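Local coordinates for protein ATP synthase epsilon chain (Caldalkalibacillus thermarum TA2.A1, PDB 5IK2) that probably serves in ATP synthesis driven by a proton gradient, as the ATP-binding epsilon subunit of the F1 sector of a rotary ATP synthase, at residues V4-F16 against D73-E87. The protein carries 2 engineered substitutions. Sequence-based numbering, arbitrary orientation.
Sequences VQVDIVTPERKVF and DKVNILADTAELPEE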
# COMPACT_ATOMS: atom_id res chain seq x y z
N VAL H 4 -52.27 -36.52 39.65
CA VAL H 4 -51.10 -37.33 39.28
C VAL H 4 -50.20 -36.53 38.34
O VAL H 4 -50.69 -35.80 37.48
CB VAL H 4 -51.52 -38.68 38.64
CG1 VAL H 4 -52.25 -38.47 37.31
CG2 VAL H 4 -50.32 -39.60 38.47
N GLN H 5 -48.89 -36.67 38.52
CA GLN H 5 -47.91 -35.94 37.70
C GLN H 5 -47.87 -36.56 36.29
O GLN H 5 -47.82 -37.79 36.16
CB GLN H 5 -46.52 -35.98 38.35
CG GLN H 5 -45.53 -34.95 37.81
CD GLN H 5 -45.76 -33.54 38.35
OE1 GLN H 5 -45.95 -33.33 39.55
NE2 GLN H 5 -45.73 -32.55 37.45
N VAL H 6 -47.91 -35.71 35.27
CA VAL H 6 -47.97 -36.14 33.87
C VAL H 6 -46.82 -35.52 33.08
O VAL H 6 -46.57 -34.32 33.20
CB VAL H 6 -49.29 -35.72 33.18
CG1 VAL H 6 -49.43 -36.39 31.81
CG2 VAL H 6 -50.49 -36.04 34.06
N ASP H 7 -46.14 -36.34 32.28
CA ASP H 7 -45.11 -35.87 31.35
C ASP H 7 -45.41 -36.39 29.94
O ASP H 7 -45.45 -37.60 29.73
CB ASP H 7 -43.72 -36.36 31.78
CG ASP H 7 -43.14 -35.57 32.96
OD1 ASP H 7 -43.72 -34.56 33.40
OD2 ASP H 7 -42.06 -35.98 33.45
N ILE H 8 -45.63 -35.47 29.00
CA ILE H 8 -45.67 -35.78 27.57
C ILE H 8 -44.34 -35.32 26.98
O ILE H 8 -44.01 -34.14 27.03
CB ILE H 8 -46.86 -35.10 26.86
CG1 ILE H 8 -48.18 -35.71 27.36
CG2 ILE H 8 -46.75 -35.24 25.34
CD1 ILE H 8 -49.42 -34.91 27.02
N VAL H 9 -43.60 -36.27 26.41
CA VAL H 9 -42.21 -36.07 25.99
C VAL H 9 -41.99 -36.62 24.57
O VAL H 9 -42.68 -37.55 24.14
CB VAL H 9 -41.26 -36.75 27.01
CG1 VAL H 9 -39.81 -36.75 26.54
CG2 VAL H 9 -41.37 -36.07 28.37
N THR H 10 -41.06 -36.01 23.83
CA THR H 10 -40.57 -36.52 22.55
C THR H 10 -39.07 -36.83 22.69
O THR H 10 -38.50 -36.58 23.75
CB THR H 10 -40.82 -35.50 21.41
OG1 THR H 10 -39.94 -34.38 21.54
CG2 THR H 10 -42.26 -35.01 21.42
N PRO H 11 -38.43 -37.39 21.64
CA PRO H 11 -36.97 -37.57 21.69
C PRO H 11 -36.14 -36.30 21.93
O PRO H 11 -35.03 -36.39 22.46
CB PRO H 11 -36.64 -38.15 20.31
CG PRO H 11 -37.87 -38.89 19.92
CD PRO H 11 -39.02 -38.10 20.49
N GLU H 12 -36.68 -35.14 21.55
CA GLU H 12 -35.93 -33.88 21.54
C GLU H 12 -36.26 -32.90 22.68
O GLU H 12 -35.40 -32.10 23.05
CB GLU H 12 -36.03 -33.18 20.16
CG GLU H 12 -37.44 -32.99 19.59
CD GLU H 12 -37.96 -34.15 18.75
OE1 GLU H 12 -37.17 -35.02 18.31
OE2 GLU H 12 -39.18 -34.20 18.51
N ARG H 13 -37.47 -32.97 23.24
CA ARG H 13 -37.88 -32.05 24.31
C ARG H 13 -39.06 -32.56 25.15
O ARG H 13 -39.74 -33.51 24.77
CB ARG H 13 -38.26 -30.68 23.71
CG ARG H 13 -39.56 -30.70 22.92
CD ARG H 13 -39.64 -29.58 21.89
NE ARG H 13 -40.87 -29.66 21.10
CZ ARG H 13 -42.08 -29.27 21.51
NH1 ARG H 13 -42.27 -28.73 22.71
NH2 ARG H 13 -43.12 -29.41 20.69
N LYS H 14 -39.28 -31.90 26.29
CA LYS H 14 -40.47 -32.09 27.11
C LYS H 14 -41.54 -31.10 26.67
O LYS H 14 -41.27 -29.90 26.56
CB LYS H 14 -40.16 -31.89 28.59
CG LYS H 14 -39.15 -32.88 29.15
CD LYS H 14 -39.16 -32.88 30.67
CE LYS H 14 -38.20 -33.91 31.24
NZ LYS H 14 -38.29 -33.98 32.72
N VAL H 15 -42.75 -31.60 26.43
CA VAL H 15 -43.85 -30.83 25.85
C VAL H 15 -44.85 -30.37 26.90
O VAL H 15 -45.26 -29.20 26.90
CB VAL H 15 -44.58 -31.64 24.75
CG1 VAL H 15 -45.68 -30.81 24.09
CG2 VAL H 15 -43.58 -32.14 23.72
N PHE H 16 -45.27 -31.28 27.78
CA PHE H 16 -46.18 -30.98 28.88
C PHE H 16 -45.60 -31.45 30.21
O PHE H 16 -44.97 -32.50 30.28
CB PHE H 16 -47.55 -31.64 28.65
CG PHE H 16 -48.61 -31.21 29.63
CD1 PHE H 16 -49.39 -30.09 29.38
CD2 PHE H 16 -48.82 -31.93 30.81
CE1 PHE H 16 -50.37 -29.69 30.29
CE2 PHE H 16 -49.79 -31.53 31.72
CZ PHE H 16 -50.57 -30.41 31.45
N ASP H 73 -47.78 -43.49 40.85
CA ASP H 73 -47.07 -42.25 41.15
C ASP H 73 -46.99 -41.29 39.95
O ASP H 73 -47.17 -40.08 40.11
CB ASP H 73 -45.66 -42.59 41.64
CG ASP H 73 -44.91 -41.39 42.18
OD1 ASP H 73 -45.48 -40.64 43.01
OD2 ASP H 73 -43.73 -41.20 41.80
N LYS H 74 -46.72 -41.83 38.76
CA LYS H 74 -46.34 -41.04 37.58
C LYS H 74 -47.02 -41.55 36.30
O LYS H 74 -47.30 -42.74 36.18
CB LYS H 74 -44.81 -41.10 37.41
CG LYS H 74 -44.21 -40.27 36.27
CD LYS H 74 -44.33 -38.78 36.51
CE LYS H 74 -43.74 -37.98 35.35
NZ LYS H 74 -42.29 -38.27 35.14
N VAL H 75 -47.28 -40.63 35.37
CA VAL H 75 -47.84 -40.96 34.05
C VAL H 75 -46.94 -40.38 32.95
O VAL H 75 -46.80 -39.16 32.84
CB VAL H 75 -49.27 -40.39 33.88
CG1 VAL H 75 -49.82 -40.66 32.48
CG2 VAL H 75 -50.20 -40.96 34.95
N ASN H 76 -46.35 -41.26 32.14
CA ASN H 76 -45.47 -40.86 31.03
C ASN H 76 -46.11 -41.16 29.67
O ASN H 76 -46.75 -42.20 29.50
CB ASN H 76 -44.13 -41.58 31.13
CG ASN H 76 -43.30 -41.12 32.31
OD1 ASN H 76 -43.26 -39.93 32.64
ND2 ASN H 76 -42.61 -42.06 32.95
N ILE H 77 -45.93 -40.24 28.73
CA ILE H 77 -46.28 -40.46 27.32
C ILE H 77 -45.06 -40.08 26.47
O ILE H 77 -44.70 -38.91 26.39
CB ILE H 77 -47.53 -39.64 26.90
CG1 ILE H 77 -48.78 -40.23 27.55
CG2 ILE H 77 -47.69 -39.64 25.38
CD1 ILE H 77 -50.01 -39.35 27.46
N LEU H 78 -44.44 -41.09 25.86
CA LEU H 78 -43.33 -40.91 24.93
C LEU H 78 -43.87 -41.06 23.51
O LEU H 78 -44.54 -42.05 23.21
CB LEU H 78 -42.22 -41.93 25.20
CG LEU H 78 -41.29 -41.66 26.39
CD1 LEU H 78 -42.01 -41.77 27.72
CD2 LEU H 78 -40.10 -42.60 26.35
N ALA H 79 -43.57 -40.09 22.64
CA ALA H 79 -44.11 -40.07 21.27
C ALA H 79 -43.15 -39.44 20.26
O ALA H 79 -42.28 -38.66 20.64
CB ALA H 79 -45.44 -39.35 21.24
N ASP H 80 -43.35 -39.77 18.98
CA ASP H 80 -42.53 -39.21 17.89
C ASP H 80 -42.68 -37.69 17.83
O ASP H 80 -41.68 -36.97 17.78
CB ASP H 80 -42.95 -39.79 16.53
CG ASP H 80 -42.68 -41.28 16.39
OD1 ASP H 80 -41.99 -41.87 17.26
OD2 ASP H 80 -43.15 -41.87 15.40
N THR H 81 -43.93 -37.23 17.84
CA THR H 81 -44.24 -35.81 17.87
C THR H 81 -45.34 -35.52 18.89
O THR H 81 -46.26 -36.32 19.07
CB THR H 81 -44.69 -35.31 16.48
OG1 THR H 81 -45.78 -36.11 16.02
CG2 THR H 81 -43.55 -35.39 15.49
N ALA H 82 -45.22 -34.38 19.56
CA ALA H 82 -46.22 -33.89 20.50
C ALA H 82 -46.20 -32.36 20.48
O ALA H 82 -45.15 -31.75 20.69
CB ALA H 82 -45.93 -34.41 21.90
N GLU H 83 -47.35 -31.74 20.21
CA GLU H 83 -47.46 -30.28 20.16
C GLU H 83 -48.72 -29.77 20.85
O GLU H 83 -49.80 -30.33 20.68
CB GLU H 83 -47.46 -29.78 18.71
CG GLU H 83 -46.20 -30.08 17.91
CD GLU H 83 -46.28 -31.33 17.04
OE1 GLU H 83 -47.37 -31.90 16.87
OE2 GLU H 83 -45.22 -31.73 16.51
N LEU H 84 -48.55 -28.69 21.62
CA LEU H 84 -49.67 -27.89 22.13
C LEU H 84 -50.24 -27.07 20.96
O LEU H 84 -49.55 -26.90 19.95
CB LEU H 84 -49.19 -26.95 23.24
CG LEU H 84 -48.58 -27.59 24.49
CD1 LEU H 84 -47.72 -26.58 25.24
CD2 LEU H 84 -49.67 -28.15 25.40
N PRO H 85 -51.48 -26.54 21.09
CA PRO H 85 -52.10 -25.79 19.97
C PRO H 85 -51.26 -24.64 19.41
O PRO H 85 -51.15 -24.49 18.19
CB PRO H 85 -53.39 -25.26 20.59
CG PRO H 85 -53.71 -26.21 21.69
CD PRO H 85 -52.37 -26.56 22.26
N GLU H 86 -50.66 -23.85 20.30
CA GLU H 86 -49.88 -22.66 19.92
C GLU H 86 -48.60 -22.94 19.11
O GLU H 86 -48.15 -22.07 18.36
CB GLU H 86 -49.54 -21.79 21.15
CG GLU H 86 -48.59 -22.41 22.19
CD GLU H 86 -49.29 -23.01 23.40
OE1 GLU H 86 -50.43 -23.51 23.26
OE2 GLU H 86 -48.68 -22.99 24.50
N GLU H 87 -48.02 -24.14 19.26
CA GLU H 87 -46.74 -24.48 18.61
C GLU H 87 -46.88 -25.45 17.41
O GLU H 87 -45.93 -26.17 17.08
CB GLU H 87 -45.74 -25.00 19.66
CG GLU H 87 -46.05 -26.37 20.27
CD GLU H 87 -45.30 -26.65 21.58
OE1 GLU H 87 -44.36 -25.91 21.92
OE2 GLU H 87 -45.67 -27.62 22.27
O HOH W 1 -39.07 -36.57 16.48
O HOH W 2 -44.35 -27.19 24.96
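Val6 and Ile8 of strand 4-9 pair in parallel with Val75 and Ile77 of strand 74-79, a worked example of how a beta sandwich fills one face of a sheet with aliphatic side chains, while the other mixes polar and apolar ones. The strands run 4.9 Å apart at 8°, and in the middle of the ladder Asp7 N donates to Val75 O and Val9 N to Ile77 O, while Asp7 O receives Ile77 N, each at 2.9 Å. On the apolar face the packing is close. Ile8 and Ile77 run alongside each other, and Ile8 CG2, anti to the backbone N, reaches Ala82 CB at 3.6 Å; Val15 CG2 meets the same methyl at 3.7 Å. On the other face Lys74, its chain bent at chi2 and chi4, swings its end across Asp7 and sets NZ above the carboxylate plane, 2.9 Å from OD2, while the same NZ donates to a lone pair of Asn76 OD1; Asn76 ND2 bonds Glu69 OE1. A methionine in place of Lys74 would probably leave the buried Asp7 carboxylate without its cationic mate. The contact is looser toward the partly exposed Arg13 and Glu87, where Arg13 NH2 makes only a weak salt bridge of 3.5 Å to Glu87 OE2, the two flat groups turned 76° apart. Strands 14-17 and 19-26 pair with strand 4-9, and 66-70 with 74-79; strand 48-54 touches Ile8 and Ile77. Past the corner at Asp80, Thr81, hydrogen-bonded to Ser64, touches Arg123 of helix 114-133, and Glu83 salt-bridges Arg127, all four ATP-site residues, without ATP in this chain.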